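Local coordinates for protein UDP-N-Acetylglucosamine 2-Epimerase (Thermus thermophilus, PDB 1V4V) that probably interconverts UDP-N-acetylglucosamine and UDP-N-acetylmannosamine by inverting the configuration at C2 of the sugar, at residues Y25-G30 against M356-V361; T147-A152 against A362-L367; E193-G198 against N256-D261; T204-E209 against G283-E288; N301-P306 against G312-A317. All blocks are in the same frame, centred on the assembly; numbering follows the deposited sequence.

Contact 1 (Y25-G30 against M356-V361); sequences YLALRG and MVARGV
Leu28 and Ala358 bring the two backbones closest together, with their CA atoms 5.1 Å apart. Helix segments 25-29 and 356-361 pass here with their axes 8.3 Å from each other and cross at -51°. So close an approach is possible because small residues meet at the crossing: Ala27 CB lies 3.7 Å from Ala358 CB, methyl against methyl. Leu28 fills the flank of the same point. Its CG stands anti to the carbonyl carbon (chi1 -76°), and the branch then swings CD2 over the backbone of the other helix, 3.7 Å from Ala358 CA. The same methyl also lies 4.3 Å from Val361 CB, about one turn further on. Beyond the helix pair, Leu28 and Val361 both reach Val8 and Leu96 on the sheet beneath, while Ile31 touches Ala358. Cutting Leu28 back to an alanine is likely to open a gap beside Ala358 and take away the methyl that touches Val361. The arrangement is a worked example of the GT-B fold, in which the last helix of the chain, here 353-364, returns to pack on the N-terminal Rossmann-like domain beside its first helix, 15-29. Since every touching group is aliphatic, cohesion between the two helices here rests on shape and on exclusion of water, with no polar pairing to set their register.

Contact 2 (T147-A152 against A362-L367); sequences TDLDFA and AWRLGL
Asp148 OD2 is gripped twice, by Arg364 NE in a salt bridge of 3.0 Å and by the hydroxyl of Tyr94. The pair ties the chain at the entry to strand 149-152 of the N-terminal Rossmann-like sheet to the end of helix 353-364, which closes in a Schellman motif with Gly366 as its C-prime residue. Arg364 NH2 adds a second link, donating to Asp148 O at 2.9 Å with an N-H...O angle of 165°; this acceptor lies at the edge of the guanidinium, in its plane. The carboxylate does not lie flush with that plane: the two are turned 33° apart, and OD1 sits over one face while CZ3 of Trp363 covers the other. A chi1 of -77° lays Arg364 CG against Leu149 CD2, 3.9 Å away, and bends further along the chain turn the guanidinium toward Asp148. NH1 goes to Glu169, so the charge is probably balanced by two acids. A methionine in place of Arg364 would probably leave Asp148 O without this N-H donor and deprive the carboxylates of Asp148 and Glu169 of the cation they share. Past the arginine the chain turns back on itself, and Leu367 N bonds Ala362 O at 2.7 Å.

Contact 3 (E193-G198 against N256-D261); sequences EGLPEG and NFVLLD
Leu195 is the first residue of segment 193-198 to meet Val258, which stands on strand 257-260, the outermost strand on its side of the parallel sheet in the C-terminal Rossmann-like domain. The loop that carries Leu195 leads from helix 177-188 toward strand 200-203 and passes over one face of that sheet. The leucine CG stands beside the backbone N (chi1 -70°), and it is the CD2 branch, not CD1, that comes obliquely to Val258 CG1, 4.0 Å away. The same methyl also looks toward Leu260, two residues on along the strand, but more loosely, at 4.5 Å from its CD1. Pro196 comes next and points its ring at the strand, with CD 4.0 Å from Val258 CG2. Its carbonyl O bonds the hydroxyl of Tyr200, pinning the loop to the strand that follows it. The valine therefore divides its branches between two consecutive loop residues, and its own backbone is engaged with Phe233 and Tyr235 of the neighbouring strand. Alternation along the strand explains the choice of partners. Val258 and Leu260 project toward the loop, whereas Phe257 and Leu259 pack against helices on the other face of the sheet. The contact is thin and close to solvent, two aliphatic loop residues against one valine. Val258 CG1 holds its place for the leucine by standing anti to the backbone N, at chi1 176°.

Contact 4 (T204-E209 against G283-E288); sequences TMHRRE and GGLQEE
Leu285 directs its CD1 at Thr204 and, less closely, at His206, so one methyl carries the whole contact. The closer side is with Thr204, where the two side chains cross at about a right angle. CD1 is modelled beside the threonine side chain, too near CG2 to be reliable, so how tightly they fit is doubtful. A chi2 of 177° extends Leu285 CD1 away from the helix toward the loop, and Met268 covers Thr204 from another helix. Toward His206 the fit relaxes, with CD1 lying obliquely 4.4 Å from NE2. That imidazole stacks on His238, and the backbone N atoms of His206 and Arg207 both bond the carboxylate of Asp281, just before helix 283-291. Further out the loop turns polar and draws away from the helix. Glu209 OE2 pairs with Arg207 NE, in a bond modelled as very short, and with Arg300, so one carboxylate oxygen mediates between two guanidinium groups. On the helix, Glu287 OE1 holds a glycerol, probably from the crystallisation liquor. In the GT-B fold the loops after the strands of this domain face the interdomain cleft, where nucleotide sugars bind in relatives. The chemistry is thus graded: the leucine methyl beside the threonine side chain gives way to a charged, histidine-bearing loop, consistent with the rim of such a cleft.

Contact 5 (N301-P306 against G312-A317); sequences NVTERP and GILKLA
Thr303 and Leu316 supply the main apolar meeting, their side chains crossing with the threonine CG2 only 3.5 Å from Leu316 CD2, tighter than usual for two carbons. The same CG2 touches Leu314 CD1 at 3.9 Å, so a single methyl is set between two leucines that project from the same side of the strand. The chi1 of Thr303 (56°) brings this about by placing CG2 anti to the carbonyl carbon. A second kind of packing sets a side chain against main chain: Leu316 CD1 lies 3.7 Å from Asn301 O and 4.0 Å from Val302 CA. The elements form a beta-alpha-beta crossover, in which the chain leaves strand 296-298, runs through this loop into helix 306-311, and returns as the parallel edge strand 314-316. Lys315 bonds Val296 and Val298 through its backbone there, while a Schellman motif at Gly312 turns the chain out of the helix. Polar links lie within the loop and beyond it. Thr303 OG1 donates a weak bond of 3.3 Å to Arg305 O, which spans the bend before the helix. At the other end of the loop, the side chain of Asn301 uses ND2 to reach the hydroxyl of Thr319.

The five contacts fall into two groups, one in each Rossmann-like domain of the GT-B fold. Contacts 1 and 2 share helix 353-364 and lie about 10 Å apart between centres; Phe151 CE1 packs 3.6 Å from Val357 CA between them. Contacts 4 and 5, with centres about 12 Å apart, also touch, through Gln286 CD and Leu314 CD2 at 3.4 Å. Contact 3 stands apart, about 20 Å from contact 4 between centres. Contacts 3, 4 and 5 are all nested within the chain loops closed by contacts 1 and 2. Between contacts 2 and 4 the nearest atoms are about 13 Å apart, and contact 4 probably borders the interdomain cleft.

Contact 1 (Y25-G30 against M356-V361)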
# COMPACT_ATOMS: atom_id res chain seq x y z
N TYR A 25 5.41 -22.32 -6.76
CA TYR A 25 4.86 -23.40 -5.94
C TYR A 25 5.73 -24.65 -6.00
O TYR A 25 6.08 -25.24 -4.98
CB TYR A 25 3.46 -23.76 -6.43
CG TYR A 25 2.82 -24.90 -5.68
CD1 TYR A 25 2.05 -24.67 -4.54
CD2 TYR A 25 2.98 -26.23 -6.11
CE1 TYR A 25 1.46 -25.72 -3.84
CE2 TYR A 25 2.39 -27.28 -5.42
CZ TYR A 25 1.63 -27.02 -4.29
OH TYR A 25 1.02 -28.05 -3.61
N LEU A 26 6.07 -25.07 -7.22
CA LEU A 26 6.87 -26.27 -7.41
C LEU A 26 8.29 -26.12 -6.86
O LEU A 26 8.85 -27.07 -6.32
CB LEU A 26 6.89 -26.66 -8.89
CG LEU A 26 5.50 -27.01 -9.44
CD1 LEU A 26 5.55 -27.15 -10.95
CD2 LEU A 26 5.00 -28.30 -8.79
N ALA A 27 8.86 -24.93 -6.99
CA ALA A 27 10.20 -24.68 -6.49
C ALA A 27 10.22 -24.72 -4.96
O ALA A 27 11.19 -25.16 -4.35
CB ALA A 27 10.71 -23.33 -6.99
N LEU A 28 9.13 -24.25 -4.35
CA LEU A 28 9.01 -24.24 -2.89
C LEU A 28 8.87 -25.66 -2.35
O LEU A 28 9.38 -25.99 -1.28
CB LEU A 28 7.80 -23.41 -2.47
CG LEU A 28 7.92 -21.89 -2.54
CD1 LEU A 28 6.54 -21.26 -2.44
CD2 LEU A 28 8.82 -21.39 -1.41
N ARG A 29 8.16 -26.50 -3.10
CA ARG A 29 7.94 -27.88 -2.70
C ARG A 29 9.27 -28.63 -2.63
O ARG A 29 9.38 -29.64 -1.94
CB ARG A 29 7.00 -28.57 -3.69
CG ARG A 29 6.42 -29.88 -3.19
CD ARG A 29 5.37 -30.42 -4.14
NE ARG A 29 5.94 -30.76 -5.44
CZ ARG A 29 5.23 -31.18 -6.48
NH1 ARG A 29 3.92 -31.32 -6.38
NH2 ARG A 29 5.84 -31.47 -7.63
N GLY A 30 10.27 -28.12 -3.33
CA GLY A 30 11.57 -28.76 -3.35
C GLY A 30 12.54 -28.26 -2.30
O GLY A 30 13.69 -28.68 -2.26
N MSE A 356 14.35 -18.74 -7.61
CA MSE A 356 14.88 -17.60 -6.88
C MSE A 356 13.85 -17.04 -5.90
O MSE A 356 14.19 -16.66 -4.78
CB MSE A 356 15.33 -16.50 -7.84
CG MSE A 356 16.70 -16.76 -8.45
SE MSE A 356 17.31 -15.27 -9.50
CE MSE A 356 17.03 -13.90 -8.15
N VAL A 357 12.58 -16.99 -6.32
CA VAL A 357 11.52 -16.51 -5.44
C VAL A 357 11.45 -17.45 -4.25
O VAL A 357 11.42 -17.02 -3.10
CB VAL A 357 10.15 -16.49 -6.16
CG1 VAL A 357 9.03 -16.21 -5.16
CG2 VAL A 357 10.16 -15.42 -7.25
N ALA A 358 11.44 -18.76 -4.53
CA ALA A 358 11.37 -19.78 -3.49
C ALA A 358 12.54 -19.66 -2.51
O ALA A 358 12.35 -19.75 -1.30
CB ALA A 358 11.36 -21.17 -4.12
N ARG A 359 13.74 -19.45 -3.04
CA ARG A 359 14.92 -19.32 -2.20
C ARG A 359 14.88 -18.01 -1.43
O ARG A 359 15.42 -17.91 -0.32
CB ARG A 359 16.19 -19.40 -3.05
CG ARG A 359 16.48 -20.81 -3.56
CD ARG A 359 17.65 -20.85 -4.51
NE ARG A 359 18.01 -22.23 -4.87
CZ ARG A 359 18.90 -22.56 -5.79
NH1 ARG A 359 19.53 -21.61 -6.47
NH2 ARG A 359 19.17 -23.83 -6.04
N GLY A 360 14.24 -16.99 -2.01
CA GLY A 360 14.13 -15.72 -1.32
C GLY A 360 13.27 -15.88 -0.08
O GLY A 360 13.57 -15.32 0.97
N VAL A 361 12.19 -16.66 -0.21
CA VAL A 361 11.29 -16.92 0.91
C VAL A 361 11.99 -17.75 1.98
O VAL A 361 11.92 -17.45 3.17
CB VAL A 361 10.02 -17.67 0.41
CG1 VAL A 361 9.16 -18.09 1.59
CG2 VAL A 361 9.22 -16.76 -0.53

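Contact 2 (T147-A152 against A362-L367)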
# COMPACT_ATOMS: atom_id res chain seq x y z
N THR A 147 4.78 -5.23 1.91
CA THR A 147 5.63 -6.37 1.58
C THR A 147 6.96 -6.50 2.29
O THR A 147 7.71 -5.53 2.45
CB THR A 147 5.88 -6.41 0.07
OG1 THR A 147 6.56 -5.22 -0.33
CG2 THR A 147 4.57 -6.52 -0.68
N ASP A 148 7.25 -7.73 2.71
CA ASP A 148 8.50 -8.05 3.39
C ASP A 148 9.58 -8.24 2.34
O ASP A 148 10.72 -7.80 2.51
CB ASP A 148 8.34 -9.35 4.18
CG ASP A 148 9.65 -9.85 4.76
OD1 ASP A 148 10.26 -9.12 5.59
OD2 ASP A 148 10.07 -10.96 4.38
N LEU A 149 9.22 -8.88 1.23
CA LEU A 149 10.15 -9.12 0.14
C LEU A 149 9.47 -8.89 -1.20
O LEU A 149 8.42 -9.47 -1.48
CB LEU A 149 10.70 -10.55 0.22
CG LEU A 149 11.80 -10.95 -0.77
CD1 LEU A 149 12.92 -9.92 -0.76
CD2 LEU A 149 12.33 -12.34 -0.39
N ASP A 150 10.06 -8.02 -2.01
CA ASP A 150 9.54 -7.74 -3.35
C ASP A 150 10.41 -8.45 -4.36
O ASP A 150 11.64 -8.33 -4.32
CB ASP A 150 9.58 -6.24 -3.64
CG ASP A 150 8.39 -5.50 -3.08
OD1 ASP A 150 8.58 -4.38 -2.55
OD2 ASP A 150 7.26 -6.03 -3.17
N PHE A 151 9.78 -9.21 -5.25
CA PHE A 151 10.49 -9.93 -6.29
C PHE A 151 10.29 -9.15 -7.58
O PHE A 151 9.25 -9.27 -8.24
CB PHE A 151 9.93 -11.35 -6.40
CG PHE A 151 10.04 -12.14 -5.13
CD1 PHE A 151 11.24 -12.74 -4.77
CD2 PHE A 151 8.94 -12.27 -4.28
CE1 PHE A 151 11.36 -13.46 -3.58
CE2 PHE A 151 9.05 -12.99 -3.08
CZ PHE A 151 10.25 -13.59 -2.73
N ALA A 152 11.27 -8.32 -7.92
CA ALA A 152 11.21 -7.48 -9.12
C ALA A 152 11.65 -8.22 -10.37
O ALA A 152 12.69 -8.87 -10.38
CB ALA A 152 12.06 -6.24 -8.92
N ALA A 362 12.68 -18.80 1.55
CA ALA A 362 13.41 -19.67 2.46
C ALA A 362 14.39 -18.84 3.29
O ALA A 362 14.56 -19.05 4.49
CB ALA A 362 14.16 -20.74 1.68
N TRP A 363 15.04 -17.88 2.63
CA TRP A 363 16.00 -17.00 3.28
C TRP A 363 15.32 -16.15 4.35
O TRP A 363 15.85 -15.99 5.45
CB TRP A 363 16.65 -16.09 2.23
CG TRP A 363 17.42 -14.95 2.81
CD1 TRP A 363 18.47 -15.02 3.68
CD2 TRP A 363 17.21 -13.56 2.54
NE1 TRP A 363 18.93 -13.76 3.98
CE2 TRP A 363 18.17 -12.84 3.29
CE3 TRP A 363 16.31 -12.85 1.74
CZ2 TRP A 363 18.25 -11.45 3.27
CZ3 TRP A 363 16.39 -11.46 1.72
CH2 TRP A 363 17.36 -10.77 2.47
N ARG A 364 14.14 -15.61 4.04
CA ARG A 364 13.40 -14.80 4.99
C ARG A 364 12.97 -15.63 6.19
O ARG A 364 12.88 -15.13 7.31
CB ARG A 364 12.16 -14.18 4.34
CG ARG A 364 12.45 -12.98 3.45
CD ARG A 364 13.25 -11.95 4.22
NE ARG A 364 12.95 -10.59 3.81
CZ ARG A 364 13.68 -9.53 4.14
NH1 ARG A 364 14.76 -9.68 4.89
NH2 ARG A 364 13.32 -8.32 3.73
N LEU A 365 12.70 -16.91 5.94
CA LEU A 365 12.27 -17.82 6.99
C LEU A 365 13.46 -18.49 7.68
O LEU A 365 13.29 -19.39 8.50
CB LEU A 365 11.34 -18.89 6.41
CG LEU A 365 10.00 -18.39 5.87
CD1 LEU A 365 9.26 -19.53 5.19
CD2 LEU A 365 9.16 -17.82 7.01
N GLY A 366 14.67 -18.05 7.34
CA GLY A 366 15.87 -18.60 7.93
C GLY A 366 16.16 -20.05 7.59
O GLY A 366 16.67 -20.80 8.43
N LEU A 367 15.84 -20.45 6.37
CA LEU A 367 16.07 -21.82 5.92
C LEU A 367 17.04 -21.87 4.75
O LEU A 367 17.00 -22.80 3.95
CB LEU A 367 14.75 -22.48 5.51
CG LEU A 367 13.70 -22.73 6.60
CD1 LEU A 367 12.46 -23.35 5.97
CD2 LEU A 367 14.27 -23.66 7.66

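Contact 3 (E193-G198 against N256-D261)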
# COMPACT_ATOMS: atom_id res chain seq x y z
N GLU A 193 -2.37 -34.41 -31.71
CA GLU A 193 -2.39 -35.79 -32.17
C GLU A 193 -2.31 -35.93 -33.68
O GLU A 193 -2.76 -35.06 -34.42
CB GLU A 193 -3.66 -36.50 -31.68
CG GLU A 193 -3.74 -36.74 -30.19
CD GLU A 193 -2.81 -37.84 -29.72
OE1 GLU A 193 -3.00 -38.33 -28.59
OE2 GLU A 193 -1.90 -38.22 -30.48
N GLY A 194 -1.74 -37.04 -34.13
CA GLY A 194 -1.65 -37.34 -35.55
C GLY A 194 -0.80 -36.48 -36.46
O GLY A 194 -1.00 -36.49 -37.68
N LEU A 195 0.15 -35.73 -35.90
CA LEU A 195 1.00 -34.89 -36.73
C LEU A 195 1.96 -35.75 -37.54
O LEU A 195 2.33 -36.85 -37.12
CB LEU A 195 1.82 -33.93 -35.87
CG LEU A 195 1.09 -32.78 -35.17
CD1 LEU A 195 2.10 -31.98 -34.36
CD2 LEU A 195 0.40 -31.90 -36.21
N PRO A 196 2.37 -35.27 -38.72
CA PRO A 196 3.31 -36.04 -39.54
C PRO A 196 4.66 -35.97 -38.83
O PRO A 196 4.82 -35.19 -37.89
CB PRO A 196 3.33 -35.26 -40.86
CG PRO A 196 1.99 -34.58 -40.90
CD PRO A 196 1.82 -34.13 -39.47
N GLU A 197 5.62 -36.77 -39.28
CA GLU A 197 6.95 -36.74 -38.69
C GLU A 197 7.55 -35.35 -38.93
O GLU A 197 7.33 -34.76 -39.98
CB GLU A 197 7.82 -37.82 -39.36
CG GLU A 197 9.31 -37.66 -39.13
CD GLU A 197 10.11 -38.77 -39.80
OE1 GLU A 197 10.36 -39.80 -39.15
OE2 GLU A 197 10.49 -38.61 -40.98
N GLY A 198 8.29 -34.84 -37.95
CA GLY A 198 8.90 -33.52 -38.08
C GLY A 198 10.04 -33.49 -39.08
O GLY A 198 10.22 -34.45 -39.84
N ASN A 256 2.16 -29.98 -46.96
CA ASN A 256 2.88 -29.93 -45.69
C ASN A 256 2.45 -28.85 -44.69
O ASN A 256 3.22 -28.45 -43.82
CB ASN A 256 4.39 -29.87 -45.93
CG ASN A 256 4.80 -28.68 -46.77
OD1 ASN A 256 4.01 -28.16 -47.56
ND2 ASN A 256 6.06 -28.26 -46.63
N PHE A 257 1.21 -28.39 -44.83
CA PHE A 257 0.66 -27.44 -43.89
C PHE A 257 -0.43 -28.20 -43.13
O PHE A 257 -1.24 -28.92 -43.73
CB PHE A 257 0.03 -26.23 -44.59
CG PHE A 257 0.65 -24.91 -44.21
CD1 PHE A 257 1.58 -24.30 -45.05
CD2 PHE A 257 0.32 -24.28 -43.01
CE1 PHE A 257 2.18 -23.09 -44.71
CE2 PHE A 257 0.91 -23.07 -42.66
CZ PHE A 257 1.84 -22.47 -43.50
N VAL A 258 -0.43 -28.07 -41.81
CA VAL A 258 -1.44 -28.71 -40.97
C VAL A 258 -2.20 -27.60 -40.26
O VAL A 258 -1.63 -26.88 -39.45
CB VAL A 258 -0.82 -29.64 -39.91
CG1 VAL A 258 -1.91 -30.20 -39.01
CG2 VAL A 258 -0.06 -30.78 -40.59
N LEU A 259 -3.49 -27.47 -40.56
CA LEU A 259 -4.30 -26.45 -39.91
C LEU A 259 -5.05 -27.07 -38.74
O LEU A 259 -5.75 -28.08 -38.89
CB LEU A 259 -5.28 -25.82 -40.90
CG LEU A 259 -4.69 -25.29 -42.21
CD1 LEU A 259 -5.76 -24.51 -42.96
CD2 LEU A 259 -3.49 -24.39 -41.91
N LEU A 260 -4.90 -26.48 -37.56
CA LEU A 260 -5.55 -26.97 -36.36
C LEU A 260 -6.39 -25.89 -35.70
O LEU A 260 -6.32 -24.72 -36.08
CB LEU A 260 -4.49 -27.44 -35.35
CG LEU A 260 -3.49 -28.50 -35.82
CD1 LEU A 260 -2.46 -28.74 -34.73
CD2 LEU A 260 -4.23 -29.79 -36.16
N ASP A 261 -7.19 -26.30 -34.72
CA ASP A 261 -8.01 -25.36 -33.97
C ASP A 261 -7.09 -24.88 -32.85
O ASP A 261 -6.07 -25.51 -32.57
CB ASP A 261 -9.23 -26.07 -33.36
CG ASP A 261 -10.34 -26.31 -34.37
OD1 ASP A 261 -11.28 -27.06 -34.05
OD2 ASP A 261 -10.28 -25.73 -35.48

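Contact 4 (T204-E209 against G283-E288)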
# COMPACT_ATOMS: atom_id res chain seq x y z
N THR A 204 1.52 -18.92 -36.51
CA THR A 204 0.44 -18.26 -35.79
C THR A 204 0.21 -16.84 -36.35
O THR A 204 1.13 -16.02 -36.41
CB THR A 204 0.74 -18.18 -34.27
OG1 THR A 204 0.01 -19.21 -33.59
CG2 THR A 204 0.38 -16.82 -33.69
N MSE A 205 -1.01 -16.57 -36.81
CA MSE A 205 -1.36 -15.23 -37.34
C MSE A 205 -2.74 -14.86 -36.81
O MSE A 205 -3.73 -15.54 -37.11
CB MSE A 205 -1.39 -15.30 -38.87
CG MSE A 205 0.00 -15.42 -39.55
SE MSE A 205 -0.04 -14.92 -41.41
CE MSE A 205 -0.93 -16.47 -42.05
N HIS A 206 -2.82 -13.79 -36.02
CA HIS A 206 -4.11 -13.36 -35.48
C HIS A 206 -4.18 -11.90 -35.02
O HIS A 206 -5.16 -11.51 -34.40
CB HIS A 206 -4.53 -14.25 -34.30
CG HIS A 206 -3.66 -14.10 -33.09
ND1 HIS A 206 -4.10 -13.51 -31.92
CD2 HIS A 206 -2.37 -14.46 -32.87
CE1 HIS A 206 -3.12 -13.51 -31.04
NE2 HIS A 206 -2.06 -14.09 -31.58
N ARG A 207 -3.15 -11.11 -35.32
CA ARG A 207 -3.16 -9.71 -34.95
C ARG A 207 -4.29 -9.08 -35.76
O ARG A 207 -4.28 -9.11 -36.99
CB ARG A 207 -1.82 -9.06 -35.29
CG ARG A 207 -1.66 -7.65 -34.74
CD ARG A 207 -0.27 -7.09 -35.01
NE ARG A 207 -0.10 -5.77 -34.40
CZ ARG A 207 -0.14 -5.53 -33.10
NH1 ARG A 207 -0.36 -6.52 -32.24
NH2 ARG A 207 0.03 -4.29 -32.64
N ARG A 208 -5.27 -8.50 -35.07
CA ARG A 208 -6.41 -7.90 -35.75
C ARG A 208 -6.07 -6.94 -36.88
O ARG A 208 -6.76 -6.92 -37.90
CB ARG A 208 -7.32 -7.19 -34.75
CG ARG A 208 -8.71 -6.95 -35.32
CD ARG A 208 -9.43 -5.80 -34.65
NE ARG A 208 -10.74 -5.58 -35.27
CZ ARG A 208 -10.92 -5.38 -36.57
NH1 ARG A 208 -9.89 -5.37 -37.40
NH2 ARG A 208 -12.14 -5.18 -37.05
N GLU A 209 -5.02 -6.14 -36.71
CA GLU A 209 -4.64 -5.19 -37.75
C GLU A 209 -4.14 -5.87 -39.02
O GLU A 209 -4.22 -5.31 -40.11
CB GLU A 209 -3.58 -4.20 -37.24
CG GLU A 209 -2.22 -4.81 -36.94
CD GLU A 209 -1.16 -3.75 -36.72
OE1 GLU A 209 -0.86 -3.01 -37.68
OE2 GLU A 209 -0.62 -3.66 -35.60
N GLY A 283 2.91 -10.60 -30.00
CA GLY A 283 3.98 -10.31 -29.06
C GLY A 283 4.05 -11.37 -27.97
O GLY A 283 5.13 -11.78 -27.55
N GLY A 284 2.89 -11.82 -27.51
CA GLY A 284 2.85 -12.83 -26.46
C GLY A 284 3.49 -14.14 -26.89
O GLY A 284 4.28 -14.73 -26.14
N LEU A 285 3.17 -14.59 -28.09
CA LEU A 285 3.74 -15.84 -28.58
C LEU A 285 5.23 -15.69 -28.87
O LEU A 285 6.00 -16.63 -28.71
CB LEU A 285 2.99 -16.30 -29.83
CG LEU A 285 1.62 -16.91 -29.49
CD1 LEU A 285 0.89 -17.29 -30.74
CD2 LEU A 285 1.82 -18.13 -28.60
N GLN A 286 5.64 -14.50 -29.30
CA GLN A 286 7.04 -14.27 -29.57
C GLN A 286 7.82 -14.45 -28.28
O GLN A 286 8.89 -15.05 -28.26
CB GLN A 286 7.24 -12.85 -30.14
CG GLN A 286 8.69 -12.41 -30.25
CD GLN A 286 9.16 -11.64 -29.04
OE1 GLN A 286 8.55 -10.63 -28.66
NE2 GLN A 286 10.24 -12.10 -28.41
N GLU A 287 7.27 -13.95 -27.18
CA GLU A 287 7.94 -14.09 -25.90
C GLU A 287 7.95 -15.53 -25.43
O GLU A 287 8.89 -15.97 -24.78
CB GLU A 287 7.27 -13.19 -24.85
CG GLU A 287 7.55 -11.72 -25.09
CD GLU A 287 7.11 -10.84 -23.94
OE1 GLU A 287 7.46 -11.16 -22.79
OE2 GLU A 287 6.43 -9.83 -24.20
N GLU A 288 6.90 -16.28 -25.77
CA GLU A 288 6.86 -17.68 -25.39
C GLU A 288 7.93 -18.45 -26.14
O GLU A 288 8.60 -19.31 -25.59
CB GLU A 288 5.49 -18.28 -25.70
CG GLU A 288 4.41 -17.93 -24.68
CD GLU A 288 3.18 -18.78 -24.86
OE1 GLU A 288 3.32 -20.02 -24.91
OE2 GLU A 288 2.07 -18.22 -24.95

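Contact 5 (N301-P306 against G312-A317)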
# COMPACT_ATOMS: atom_id res chain seq x y z
N ASN A 301 6.21 -4.94 -39.35
CA ASN A 301 7.25 -4.04 -39.81
C ASN A 301 8.04 -3.47 -38.63
O ASN A 301 9.17 -3.02 -38.80
CB ASN A 301 6.63 -2.90 -40.63
CG ASN A 301 5.98 -3.40 -41.90
OD1 ASN A 301 6.61 -4.09 -42.71
ND2 ASN A 301 4.71 -3.06 -42.10
N VAL A 302 7.44 -3.51 -37.45
CA VAL A 302 8.09 -3.00 -36.24
C VAL A 302 7.70 -3.86 -35.04
O VAL A 302 6.66 -4.52 -35.05
CB VAL A 302 7.69 -1.53 -35.97
CG1 VAL A 302 6.20 -1.45 -35.64
CG2 VAL A 302 8.52 -0.96 -34.83
N THR A 303 8.54 -3.86 -34.01
CA THR A 303 8.27 -4.63 -32.80
C THR A 303 7.56 -3.80 -31.74
O THR A 303 7.73 -2.59 -31.66
CB THR A 303 9.57 -5.20 -32.18
OG1 THR A 303 10.49 -4.12 -31.92
CG2 THR A 303 10.23 -6.19 -33.13
N GLU A 304 6.75 -4.48 -30.92
CA GLU A 304 6.00 -3.83 -29.84
C GLU A 304 6.86 -3.78 -28.58
O GLU A 304 6.40 -3.40 -27.51
CB GLU A 304 4.72 -4.62 -29.57
CG GLU A 304 3.81 -4.00 -28.52
CD GLU A 304 2.71 -4.94 -28.07
OE1 GLU A 304 3.03 -6.03 -27.55
OE2 GLU A 304 1.52 -4.59 -28.24
N ARG A 305 8.12 -4.18 -28.73
CA ARG A 305 9.08 -4.19 -27.63
C ARG A 305 10.49 -4.32 -28.19
O ARG A 305 10.81 -5.29 -28.88
CB ARG A 305 8.78 -5.36 -26.69
CG ARG A 305 7.87 -5.00 -25.52
CD ARG A 305 7.63 -6.20 -24.61
NE ARG A 305 7.22 -5.80 -23.26
CZ ARG A 305 6.13 -5.10 -22.98
NH1 ARG A 305 5.33 -4.69 -23.96
NH2 ARG A 305 5.85 -4.79 -21.73
N PRO A 306 11.37 -3.35 -27.89
CA PRO A 306 12.75 -3.38 -28.38
C PRO A 306 13.66 -4.42 -27.74
O PRO A 306 14.66 -4.81 -28.35
CB PRO A 306 13.23 -1.95 -28.12
CG PRO A 306 12.50 -1.59 -26.87
CD PRO A 306 11.10 -2.11 -27.15
N GLY A 312 18.27 -10.23 -29.92
CA GLY A 312 18.52 -11.14 -31.03
C GLY A 312 17.74 -12.44 -30.93
O GLY A 312 18.19 -13.47 -31.43
N ILE A 313 16.58 -12.40 -30.29
CA ILE A 313 15.76 -13.58 -30.12
C ILE A 313 14.68 -13.67 -31.19
O ILE A 313 13.99 -14.68 -31.33
CB ILE A 313 15.09 -13.59 -28.72
CG1 ILE A 313 14.28 -12.31 -28.52
CG2 ILE A 313 16.14 -13.72 -27.63
CD1 ILE A 313 13.55 -12.24 -27.19
N LEU A 314 14.53 -12.59 -31.96
CA LEU A 314 13.52 -12.56 -33.02
C LEU A 314 14.04 -11.80 -34.22
O LEU A 314 14.99 -11.02 -34.11
CB LEU A 314 12.23 -11.90 -32.51
CG LEU A 314 12.28 -10.41 -32.16
CD1 LEU A 314 12.20 -9.58 -33.44
CD2 LEU A 314 11.12 -10.06 -31.25
N LYS A 315 13.41 -12.03 -35.36
CA LYS A 315 13.79 -11.35 -36.60
C LYS A 315 12.50 -10.80 -37.20
O LYS A 315 11.47 -11.48 -37.21
CB LYS A 315 14.44 -12.35 -37.56
CG LYS A 315 15.08 -11.71 -38.79
CD LYS A 315 15.81 -12.74 -39.63
CE LYS A 315 16.75 -12.08 -40.63
NZ LYS A 315 16.04 -11.13 -41.53
N LEU A 316 12.55 -9.57 -37.69
CA LEU A 316 11.37 -8.97 -38.31
C LEU A 316 11.33 -9.36 -39.78
O LEU A 316 12.35 -9.35 -40.46
CB LEU A 316 11.40 -7.45 -38.19
CG LEU A 316 11.10 -6.84 -36.82
CD1 LEU A 316 11.33 -5.34 -36.88
CD2 LEU A 316 9.66 -7.14 -36.42
N ALA A 317 10.15 -9.73 -40.26
CA ALA A 317 10.00 -10.12 -41.65
C ALA A 317 9.17 -9.11 -42.43
O ALA A 317 9.09 -9.18 -43.65
CB ALA A 317 9.36 -11.50 -41.74